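Local coordinates for fiber (Human adenovirus 35, PDB 2QLK), which forms the trimeric head of the viral fibre, which attaches the virus to the host cell, with CD46 as receptor, at residues L47-V52 against I179-N184. Sequence-based numbering, arbitrary orientation.
Sequences LTLVLV and IQFEWN
Leu-49 and Phe-181 make the tighter of the two side-chain meetings between strands 45-54 and 177-186, with CD1 of Leu-49 3.7 Å from CZ of Phe-181. The methyl comes obliquely at the far end of the phenyl ring. Two residues along each strand, CD1 of Leu-47 meets CH2 of Trp-183 at 4.1 Å, again at a slant and at the outer corner of the six-membered ring. Both leucines carry CG opposite the backbone N (chi1 171° in Leu-49), which brings the branched end of the side chain toward the facing sheet. Both aromatics instead place CG opposite the carbonyl carbon (chi1 -66° in Phe-181), and their rings reach out from the strand with planes tilted by only about 24° from each other. Leu-51 and Ile-179 also face inward but stay 4.7 Å apart at their CD1 atoms. No hydrogen bond joins the segments: the backbones are well separated, with CA of Leu-47 and CA of Phe-181 10.5 Å apart, and the span is bridged by buried apolar side chains. This is the core of a beta sandwich, the knob fold of adenovirus fibres, with one strand from each antiparallel sheet. Strand 45-54 pairs with strand 57-66, whose Val-62 touches Leu-47 and whose Leu-64 touches Trp-183; Thr-48 and Val-50, on the other face of strand 45-54, pack on Ile-208 and Leu-57 of a neighbouring subunit. Strand 177-186 lies between strands 79-88 and 157-166, where Ile-164 meets Phe-181, and Phe-205 of strand 203-208 also touches Phe-181.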
# COMPACT_ATOMS: atom_id res chain seq x y z
N LEU A 47 -14.33 -5.27 -13.54
CA LEU A 47 -13.14 -5.37 -12.73
C LEU A 47 -11.94 -4.78 -13.45
O LEU A 47 -11.62 -5.15 -14.58
CB LEU A 47 -12.89 -6.83 -12.40
CG LEU A 47 -11.55 -7.09 -11.70
CD1 LEU A 47 -11.70 -6.80 -10.17
CD2 LEU A 47 -11.12 -8.57 -11.95
N THR A 48 -11.28 -3.84 -12.78
CA THR A 48 -10.06 -3.22 -13.30
C THR A 48 -8.94 -3.79 -12.44
O THR A 48 -8.85 -3.54 -11.23
CB THR A 48 -10.07 -1.69 -13.13
OG1 THR A 48 -11.15 -1.13 -13.89
CG2 THR A 48 -8.73 -1.08 -13.58
N LEU A 49 -8.10 -4.58 -13.07
CA LEU A 49 -6.99 -5.20 -12.41
C LEU A 49 -5.75 -4.88 -13.22
O LEU A 49 -5.75 -5.10 -14.43
CB LEU A 49 -7.16 -6.71 -12.38
CG LEU A 49 -5.96 -7.52 -11.89
CD1 LEU A 49 -5.69 -7.25 -10.40
CD2 LEU A 49 -6.29 -8.98 -12.12
N VAL A 50 -4.73 -4.34 -12.56
CA VAL A 50 -3.49 -4.02 -13.19
C VAL A 50 -2.37 -4.71 -12.42
O VAL A 50 -2.20 -4.50 -11.22
CB VAL A 50 -3.30 -2.52 -13.22
CG1 VAL A 50 -2.06 -2.16 -14.07
CG2 VAL A 50 -4.56 -1.86 -13.80
N LEU A 51 -1.62 -5.56 -13.11
CA LEU A 51 -0.49 -6.29 -12.54
C LEU A 51 0.79 -5.84 -13.25
O LEU A 51 0.89 -5.94 -14.48
CB LEU A 51 -0.69 -7.79 -12.72
CG LEU A 51 -1.94 -8.42 -12.11
CD1 LEU A 51 -2.07 -9.85 -12.54
CD2 LEU A 51 -1.81 -8.36 -10.56
N VAL A 52 1.74 -5.34 -12.48
CA VAL A 52 3.01 -4.88 -13.01
C VAL A 52 4.17 -5.69 -12.45
O VAL A 52 4.32 -5.83 -11.23
CB VAL A 52 3.25 -3.39 -12.67
CG1 VAL A 52 4.69 -3.00 -13.03
CG2 VAL A 52 2.25 -2.50 -13.40
N ILE A 179 -5.76 -16.60 -8.14
CA ILE A 179 -5.84 -15.31 -7.46
C ILE A 179 -7.33 -15.12 -7.23
O ILE A 179 -8.12 -15.08 -8.19
CB ILE A 179 -5.33 -14.17 -8.34
CG1 ILE A 179 -3.87 -14.40 -8.70
CG2 ILE A 179 -5.52 -12.82 -7.60
CD1 ILE A 179 -3.24 -13.24 -9.47
N GLN A 180 -7.71 -15.04 -5.96
CA GLN A 180 -9.09 -14.85 -5.56
C GLN A 180 -9.23 -13.54 -4.79
O GLN A 180 -8.50 -13.30 -3.84
CB GLN A 180 -9.56 -15.98 -4.65
CG GLN A 180 -11.04 -15.87 -4.32
CD GLN A 180 -11.52 -16.99 -3.39
OE1 GLN A 180 -11.38 -16.92 -2.17
NE2 GLN A 180 -12.10 -18.02 -3.98
N PHE A 181 -10.19 -12.71 -5.20
CA PHE A 181 -10.41 -11.42 -4.54
C PHE A 181 -11.72 -11.53 -3.80
O PHE A 181 -12.69 -12.08 -4.32
CB PHE A 181 -10.56 -10.28 -5.57
CG PHE A 181 -9.31 -9.99 -6.36
CD1 PHE A 181 -8.29 -9.19 -5.82
CD2 PHE A 181 -9.14 -10.52 -7.63
CE1 PHE A 181 -7.10 -8.95 -6.54
CE2 PHE A 181 -7.96 -10.29 -8.36
CZ PHE A 181 -6.94 -9.51 -7.82
N GLU A 182 -11.77 -11.01 -2.58
CA GLU A 182 -13.01 -11.01 -1.86
C GLU A 182 -13.21 -9.71 -1.08
O GLU A 182 -12.32 -9.29 -0.34
CB GLU A 182 -13.10 -12.22 -0.94
CG GLU A 182 -14.45 -12.34 -0.28
CD GLU A 182 -14.67 -13.70 0.35
OE1 GLU A 182 -14.86 -14.68 -0.41
OE2 GLU A 182 -14.65 -13.79 1.61
N TRP A 183 -14.35 -9.04 -1.30
CA TRP A 183 -14.69 -7.80 -0.59
C TRP A 183 -15.85 -8.12 0.34
O TRP A 183 -16.80 -8.80 -0.05
CB TRP A 183 -15.16 -6.71 -1.54
CG TRP A 183 -14.11 -6.18 -2.45
CD1 TRP A 183 -13.37 -5.05 -2.27
CD2 TRP A 183 -13.70 -6.73 -3.71
NE1 TRP A 183 -12.53 -4.85 -3.35
CE2 TRP A 183 -12.71 -5.87 -4.25
CE3 TRP A 183 -14.09 -7.88 -4.43
CZ2 TRP A 183 -12.10 -6.11 -5.49
CZ3 TRP A 183 -13.48 -8.12 -5.67
CH2 TRP A 183 -12.49 -7.23 -6.18
N ASN A 184 -15.79 -7.60 1.55
CA ASN A 184 -16.82 -7.85 2.52
C ASN A 184 -17.27 -6.56 3.19
O ASN A 184 -16.47 -5.78 3.71
CB ASN A 184 -16.30 -8.81 3.58
CG ASN A 184 -17.35 -9.16 4.62
OD1 ASN A 184 -18.25 -9.97 4.36
ND2 ASN A 184 -17.25 -8.54 5.79